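Local coordinates for protein trichothecene 3-O-acetyltransferase (Gibberella zeae, PDB 2RKV) that transfers an acetyl group from acetyl-CoA to the 3-hydroxyl group of trichothecene mycotoxins, as a member of the BAHD acyltransferase superfamily, at residues E51-V56 / T186-D191; V84-L89 / L141-G146; F233-P238 / D420-A425. One frame throughout, in Å; residues are numbered along the deposited sequence.

Contact 1: E51-V56 / T186-D191; sequences EAVPWV and TAMNLD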
# COMPACT_ATOMS: atom_id res chain seq x y z
N GLU A 51 -10.29 23.89 3.00
CA GLU A 51 -11.48 24.72 2.88
C GLU A 51 -12.54 24.02 2.04
O GLU A 51 -13.73 24.03 2.40
CB GLU A 51 -11.11 26.09 2.30
CG GLU A 51 -10.32 26.94 3.28
CD GLU A 51 -9.72 28.19 2.66
OE1 GLU A 51 -9.50 28.22 1.43
OE2 GLU A 51 -9.45 29.15 3.42
N ALA A 52 -12.11 23.37 0.96
CA ALA A 52 -13.00 22.64 0.07
C ALA A 52 -13.56 21.35 0.70
O ALA A 52 -14.75 21.05 0.56
CB ALA A 52 -12.29 22.33 -1.25
N VAL A 53 -12.68 20.60 1.37
CA VAL A 53 -13.03 19.30 1.97
C VAL A 53 -12.47 19.26 3.39
O VAL A 53 -11.38 18.72 3.63
CB VAL A 53 -12.50 18.12 1.11
CG1 VAL A 53 -12.97 16.78 1.68
CG2 VAL A 53 -12.96 18.27 -0.35
N PRO A 54 -13.18 19.89 4.35
CA PRO A 54 -12.69 20.02 5.72
C PRO A 54 -12.20 18.72 6.38
O PRO A 54 -11.23 18.78 7.16
CB PRO A 54 -13.89 20.62 6.46
CG PRO A 54 -14.56 21.47 5.39
CD PRO A 54 -14.46 20.61 4.15
N TRP A 55 -12.80 17.58 6.07
CA TRP A 55 -12.43 16.35 6.79
C TRP A 55 -10.99 15.90 6.57
O TRP A 55 -10.46 15.15 7.39
CB TRP A 55 -13.43 15.21 6.57
CG TRP A 55 -13.50 14.66 5.17
CD1 TRP A 55 -14.50 14.88 4.25
CD2 TRP A 55 -12.57 13.77 4.55
NE1 TRP A 55 -14.23 14.18 3.09
CE2 TRP A 55 -13.05 13.50 3.24
CE3 TRP A 55 -11.36 13.17 4.97
CZ2 TRP A 55 -12.36 12.66 2.35
CZ3 TRP A 55 -10.68 12.34 4.08
CH2 TRP A 55 -11.18 12.10 2.78
N VAL A 56 -10.35 16.35 5.48
CA VAL A 56 -8.95 15.95 5.24
C VAL A 56 -8.01 16.43 6.35
O VAL A 56 -6.94 15.86 6.55
CB VAL A 56 -8.41 16.37 3.83
CG1 VAL A 56 -9.29 15.79 2.71
CG2 VAL A 56 -8.29 17.91 3.70
N THR A 186 -18.14 14.87 -5.18
CA THR A 186 -19.10 13.84 -4.79
C THR A 186 -18.40 12.62 -4.19
O THR A 186 -18.77 12.15 -3.11
CB THR A 186 -19.98 13.44 -5.98
OG1 THR A 186 -20.82 14.55 -6.32
CG2 THR A 186 -20.85 12.24 -5.65
N ALA A 187 -17.38 12.12 -4.90
CA ALA A 187 -16.62 10.94 -4.45
C ALA A 187 -15.98 11.17 -3.07
O ALA A 187 -16.00 10.29 -2.22
CB ALA A 187 -15.57 10.55 -5.48
N MET A 188 -15.46 12.38 -2.86
CA MET A 188 -14.81 12.76 -1.60
C MET A 188 -15.78 12.84 -0.42
O MET A 188 -15.35 12.95 0.73
CB MET A 188 -14.10 14.11 -1.77
CG MET A 188 -12.83 14.06 -2.58
SD MET A 188 -11.51 13.10 -1.78
CE MET A 188 -10.87 14.27 -0.60
N ASN A 189 -17.08 12.77 -0.71
CA ASN A 189 -18.10 12.98 0.32
C ASN A 189 -19.15 11.88 0.39
O ASN A 189 -20.14 11.99 1.14
CB ASN A 189 -18.72 14.37 0.15
CG ASN A 189 -17.73 15.47 0.51
OD1 ASN A 189 -17.25 16.20 -0.36
ND2 ASN A 189 -17.40 15.56 1.79
N LEU A 190 -18.94 10.78 -0.34
CA LEU A 190 -19.82 9.62 -0.21
C LEU A 190 -19.83 9.13 1.23
O LEU A 190 -18.79 9.09 1.90
CB LEU A 190 -19.36 8.49 -1.13
CG LEU A 190 -19.45 8.74 -2.64
CD1 LEU A 190 -18.78 7.59 -3.37
CD2 LEU A 190 -20.91 8.90 -3.10
N ASP A 191 -21.01 8.77 1.72
CA ASP A 191 -21.12 8.15 3.04
C ASP A 191 -20.38 6.81 3.02
O ASP A 191 -20.54 6.01 2.09
CB ASP A 191 -22.58 7.96 3.43
CG ASP A 191 -22.76 7.76 4.92
OD1 ASP A 191 -22.02 8.38 5.72
OD2 ASP A 191 -23.64 6.97 5.30

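Contact 2: V84-L89 / L141-G146; sequences VVVKDL and LNFIKG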
# COMPACT_ATOMS: atom_id res chain seq x y z
N VAL A 84 1.87 19.69 7.90
CA VAL A 84 3.10 19.47 7.13
C VAL A 84 4.31 19.86 7.99
O VAL A 84 4.30 20.88 8.68
CB VAL A 84 3.11 20.19 5.74
CG1 VAL A 84 3.13 21.70 5.88
CG2 VAL A 84 4.29 19.71 4.87
N VAL A 85 5.32 19.00 7.96
CA VAL A 85 6.59 19.24 8.62
C VAL A 85 7.57 19.58 7.51
O VAL A 85 7.61 18.89 6.49
CB VAL A 85 7.08 17.97 9.39
CG1 VAL A 85 8.54 18.12 9.86
CG2 VAL A 85 6.18 17.67 10.57
N VAL A 86 8.36 20.63 7.71
CA VAL A 86 9.43 20.98 6.79
C VAL A 86 10.76 20.66 7.46
O VAL A 86 11.00 21.10 8.59
CB VAL A 86 9.36 22.48 6.38
CG1 VAL A 86 10.47 22.82 5.39
CG2 VAL A 86 7.98 22.81 5.79
N LYS A 87 11.56 19.84 6.79
CA LYS A 87 12.87 19.40 7.28
C LYS A 87 13.96 19.78 6.28
O LYS A 87 13.90 19.38 5.12
CB LYS A 87 12.88 17.88 7.43
CG LYS A 87 12.80 17.35 8.84
CD LYS A 87 13.68 16.12 8.92
CE LYS A 87 13.34 15.22 10.07
NZ LYS A 87 14.30 14.10 10.06
N ASP A 88 14.96 20.53 6.74
CA ASP A 88 16.09 20.89 5.87
C ASP A 88 17.27 19.94 6.09
O ASP A 88 17.98 20.05 7.10
CB ASP A 88 16.53 22.35 6.08
CG ASP A 88 17.70 22.74 5.16
OD1 ASP A 88 18.01 21.99 4.20
OD2 ASP A 88 18.29 23.83 5.39
N LEU A 89 17.49 19.05 5.13
CA LEU A 89 18.53 18.01 5.24
C LEU A 89 19.72 18.27 4.33
O LEU A 89 20.58 17.41 4.17
CB LEU A 89 17.93 16.63 4.94
CG LEU A 89 16.71 16.20 5.76
CD1 LEU A 89 16.07 14.93 5.16
CD2 LEU A 89 17.07 16.00 7.21
N LEU A 141 7.91 17.77 3.91
CA LEU A 141 8.74 18.28 2.83
C LEU A 141 10.17 18.24 3.31
O LEU A 141 10.50 18.90 4.28
CB LEU A 141 8.37 19.74 2.50
CG LEU A 141 7.02 19.97 1.82
CD1 LEU A 141 6.68 21.47 1.75
CD2 LEU A 141 6.98 19.34 0.44
N ASN A 142 11.01 17.46 2.63
CA ASN A 142 12.41 17.31 3.00
C ASN A 142 13.29 17.96 1.95
O ASN A 142 13.29 17.53 0.79
CB ASN A 142 12.78 15.82 3.11
CG ASN A 142 11.89 15.06 4.07
OD1 ASN A 142 12.11 15.08 5.29
ND2 ASN A 142 10.88 14.38 3.53
N PHE A 143 14.04 18.99 2.33
CA PHE A 143 15.03 19.56 1.42
C PHE A 143 16.28 18.69 1.46
O PHE A 143 16.84 18.48 2.53
CB PHE A 143 15.47 20.99 1.80
CG PHE A 143 14.34 21.94 2.10
CD1 PHE A 143 13.05 21.77 1.60
CD2 PHE A 143 14.61 23.06 2.87
CE1 PHE A 143 12.04 22.68 1.89
CE2 PHE A 143 13.62 23.98 3.16
CZ PHE A 143 12.33 23.79 2.68
N ILE A 144 16.71 18.18 0.31
CA ILE A 144 17.99 17.48 0.25
C ILE A 144 18.89 18.17 -0.78
O ILE A 144 18.41 18.99 -1.59
CB ILE A 144 17.82 15.98 -0.11
CG1 ILE A 144 17.33 15.82 -1.56
CG2 ILE A 144 16.89 15.29 0.92
CD1 ILE A 144 17.36 14.37 -2.09
N LYS A 145 20.18 17.88 -0.74
CA LYS A 145 21.08 18.50 -1.70
C LYS A 145 20.57 18.21 -3.11
O LYS A 145 20.44 17.05 -3.51
CB LYS A 145 22.51 18.00 -1.52
CG LYS A 145 23.49 18.63 -2.50
CD LYS A 145 24.91 18.16 -2.26
CE LYS A 145 25.85 18.78 -3.28
NZ LYS A 145 27.27 18.39 -3.03
N GLY A 146 20.23 19.28 -3.83
CA GLY A 146 19.77 19.19 -5.21
C GLY A 146 18.37 18.65 -5.40
O GLY A 146 17.97 18.33 -6.53
O HOH W 1 21.03 16.28 1.58

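Contact 3: F233-P238 / D420-A425; sequences FFTFSP and DGEFCA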
# COMPACT_ATOMS: atom_id res chain seq x y z
N PHE A 233 14.50 -3.04 -2.60
CA PHE A 233 13.85 -2.84 -3.86
C PHE A 233 14.60 -3.65 -4.90
O PHE A 233 15.79 -3.75 -4.87
CB PHE A 233 13.98 -1.40 -4.34
CG PHE A 233 13.08 -0.38 -3.64
CD1 PHE A 233 13.46 0.93 -3.57
CD2 PHE A 233 11.90 -0.73 -3.04
CE1 PHE A 233 12.71 1.86 -2.95
CE2 PHE A 233 11.14 0.21 -2.44
CZ PHE A 233 11.55 1.49 -2.39
N PHE A 234 13.80 -4.16 -5.83
CA PHE A 234 14.27 -4.79 -7.06
C PHE A 234 13.57 -4.16 -8.24
O PHE A 234 12.40 -3.98 -8.19
CB PHE A 234 13.92 -6.29 -7.03
CG PHE A 234 14.62 -7.06 -5.96
CD1 PHE A 234 14.08 -7.22 -4.72
CD2 PHE A 234 15.82 -7.67 -6.22
CE1 PHE A 234 14.73 -7.92 -3.78
CE2 PHE A 234 16.47 -8.38 -5.26
CZ PHE A 234 15.96 -8.49 -4.05
N THR A 235 14.24 -3.82 -9.30
CA THR A 235 13.60 -3.26 -10.48
C THR A 235 13.49 -4.29 -11.59
O THR A 235 14.27 -5.17 -11.67
CB THR A 235 14.38 -2.03 -10.98
OG1 THR A 235 15.71 -2.42 -11.34
CG2 THR A 235 14.60 -1.04 -9.84
N PHE A 236 12.44 -4.11 -12.34
CA PHE A 236 12.15 -4.92 -13.49
C PHE A 236 11.93 -3.98 -14.67
O PHE A 236 11.07 -3.18 -14.66
CB PHE A 236 10.89 -5.79 -13.25
CG PHE A 236 11.04 -6.79 -12.14
CD1 PHE A 236 10.89 -6.42 -10.83
CD2 PHE A 236 11.33 -8.08 -12.40
CE1 PHE A 236 11.04 -7.31 -9.85
CE2 PHE A 236 11.48 -8.96 -11.40
CZ PHE A 236 11.34 -8.57 -10.13
N SER A 237 12.78 -4.11 -15.67
CA SER A 237 12.73 -3.24 -16.84
C SER A 237 11.43 -3.47 -17.62
O SER A 237 10.79 -4.51 -17.44
CB SER A 237 13.95 -3.49 -17.75
OG SER A 237 13.86 -4.76 -18.38
N PRO A 238 11.02 -2.50 -18.47
CA PRO A 238 9.84 -2.73 -19.31
C PRO A 238 9.95 -4.03 -20.11
O PRO A 238 8.96 -4.76 -20.25
CB PRO A 238 9.83 -1.52 -20.24
CG PRO A 238 10.51 -0.44 -19.45
CD PRO A 238 11.58 -1.15 -18.67
N ASP A 420 7.38 4.73 -18.25
CA ASP A 420 7.96 3.87 -19.30
C ASP A 420 7.65 2.36 -19.15
O ASP A 420 7.96 1.56 -20.05
CB ASP A 420 9.47 4.11 -19.42
CG ASP A 420 10.27 3.61 -18.21
OD1 ASP A 420 9.68 3.19 -17.19
OD2 ASP A 420 11.52 3.65 -18.29
N GLY A 421 7.06 1.97 -18.02
CA GLY A 421 6.69 0.57 -17.77
C GLY A 421 7.58 -0.16 -16.76
O GLY A 421 7.30 -1.31 -16.42
N GLU A 422 8.62 0.51 -16.28
CA GLU A 422 9.50 -0.08 -15.27
C GLU A 422 8.75 -0.32 -13.97
O GLU A 422 8.04 0.57 -13.46
CB GLU A 422 10.72 0.80 -15.03
CG GLU A 422 11.68 0.29 -13.97
CD GLU A 422 12.80 1.27 -13.68
OE1 GLU A 422 12.74 1.94 -12.62
OE2 GLU A 422 13.72 1.39 -14.51
N PHE A 423 8.88 -1.54 -13.44
CA PHE A 423 8.33 -1.89 -12.14
C PHE A 423 9.41 -1.86 -11.06
O PHE A 423 10.59 -2.15 -11.32
CB PHE A 423 7.71 -3.29 -12.15
CG PHE A 423 6.25 -3.32 -12.50
CD1 PHE A 423 5.79 -2.84 -13.74
CD2 PHE A 423 5.32 -3.87 -11.62
CE1 PHE A 423 4.43 -2.89 -14.07
CE2 PHE A 423 3.95 -3.93 -11.95
CZ PHE A 423 3.52 -3.43 -13.17
N CYS A 424 8.99 -1.54 -9.85
CA CYS A 424 9.86 -1.63 -8.68
C CYS A 424 9.12 -2.39 -7.60
O CYS A 424 8.05 -1.97 -7.14
CB CYS A 424 10.23 -0.24 -8.18
SG CYS A 424 11.27 -0.28 -6.69
N ALA A 425 9.68 -3.54 -7.21
CA ALA A 425 9.09 -4.35 -6.15
C ALA A 425 9.88 -4.21 -4.85
O ALA A 425 11.11 -4.37 -4.84
CB ALA A 425 9.01 -5.84 -6.58

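Contact 1: E51-V56 / T186-D191
Trp55 and Met188 form a Met-aromatic contact that joins the 3-10 segment just beyond helix 35-52 to the type I beta turn running from Ala187 to Leu190. The evidence for tight packing centres on the methionine methyl rather than on its sulfur. Met188 CE lies 3.7 Å from Trp55 CZ2, and the same methyl touches Val53 CG1 and Val56 CG1, each at 4.0 Å. SD stands farther back, 5.5 Å from the centroid of the six-membered ring and oblique to it. Met188 folds at both outer torsions, with chi3 at -80°, which turns CE into the corner between the indole and the two valines. Those valines lean their CG1 atoms over one face of the indole near its rim, while Phe49 of helix 35-52 packs on Met188 and Val56, and Pro306 on both Met188 and Trp55. The solvent side is looser, and there the exposed Asn189 adds only a slight contact. Arg192 makes a cation-pi contact with Trp55. The indole N-H is satisfied by a backbone carbonyl of the turn, which helps fix the rotation of the ring: Trp55 NE1 donates to Met188 O at 2.9 Å through a bent N-H...O angle of 141°, the oxygen lying close to the ring plane and the donor tilted 20° from the carbonyl plane.

Contact 2: V84-L89 / L141-G146
Val86 pairs with Leu141, Lys87 with Asn142 and Asp88 with Phe143 in a parallel ladder, the two strand axes 4.7 Å apart and only 11° from parallel. Four backbone hydrogen bonds link them, alternating in direction: Leu141 N to Val85 O, Lys87 N to Leu141 O, Phe143 N to Lys87 O and Leu89 N to Phe143 O. The shortest is the last, with Leu89 N 2.7 Å from Phe143 O. Strand 83-88 is an outermost strand of a five-stranded mixed sheet, with 137-144 as its neighbour. On one face, Phe143 is flanked by two side chains of the edge strand. Val86 CG1, anti to the backbone N (chi1 -179°), approaches the far end of the ring obliquely and comes within 3.4 Å of Phe143 CZ, a close apolar contact. Asp88 runs roughly perpendicular to the phenylalanine, its OD1 3.6 Å from Phe143 CB, and its OD2 is held in a salt bridge by Arg90. Helix 35-52 packs on this face, with Phe42 against Val84 and Leu141 and Val39 against Phe143. On the reverse face Lys87 and Asn142 lie side by side, Lys87 CB 3.6 Å from Asn142 OD1, and Leu89 CD1 joins them beside the amide. Past the ladder, one water links Leu89 O to Lys145 N, 2.9 Å from each. The buried Asn142 amide is satisfied at both ends: Gln140 NE2 donates to OD1, while Ile116 O and Ile149 O accept from ND2. One acceptor and two donor bonds on distinct atoms thus support the modelled orientation of the amide.

Contact 3: F233-P238 / D420-A425
Cys424 sets its sulfur over the face of the Phe233 ring, a Cys sulfur-aromatic contact in which SG is 3.9 Å from the ring centroid and 26° off the normal. The offset is toward the rim, so the nearest ring atom is Phe233 CG, 3.5 Å from Cys424 SG. With chi1 at 178° the sulfur extends anti to its own backbone N, reaching the phenylalanine diagonally rather than Thr235, its direct strand partner. Arg401 touches both residues of the pair. The backbones are antiparallel neighbours within the seven-stranded mixed sheet of this BAHD-family enzyme. Phe234 with Ala425 and Phe236 with Phe423 are hydrogen-bonded pairs, each joined by two reciprocal N-H...O bonds, and Thr235 with Cys424 is the non-hydrogen-bonded pair between them. On the face opposite the sulfur, Phe236 CB meets Phe423 CB at 4.2 Å, while Phe236 CE1 approaches Ala425 CB obliquely at 4.1 Å; Leu265 and Met241, from two helices, pack on both Phe236 and Phe423. Past the ladder the segments stay in contact, one starting a helix and the other forming a turn. Ser237 N-caps helix 238-249 through OG to Ala240 N. Asp420 closes an Asx turn, its OD1 accepting from Glu422 N at 3.0 Å, with the donor 45° above the carboxylate plane. The Pro238 ring lies against this turn, its CG 3.3 Å from Asp420 O.

How the contacts relate
Contact 2 is nested in sequence within the loop closed by contact 1, yet their centres are about 29 Å apart and their nearest atoms about 10 Å. Helix 35-52 relates them: contact 1 lies at its C-terminal end, and its side chains pack on contact 2. Contact 3 follows in series, its centre about 27 Å from that of contact 2 and about 34 Å from that of contact 1, across the chain's centre. It approaches the ligands: the side chain of Phe423 is about 7 Å from coenzyme A, and that of Ala425 about 13 Å from the T-2 toxin. Contact 2 is linked indirectly, through neighbouring strand 147-155, which leads to His156 of the toxin pocket.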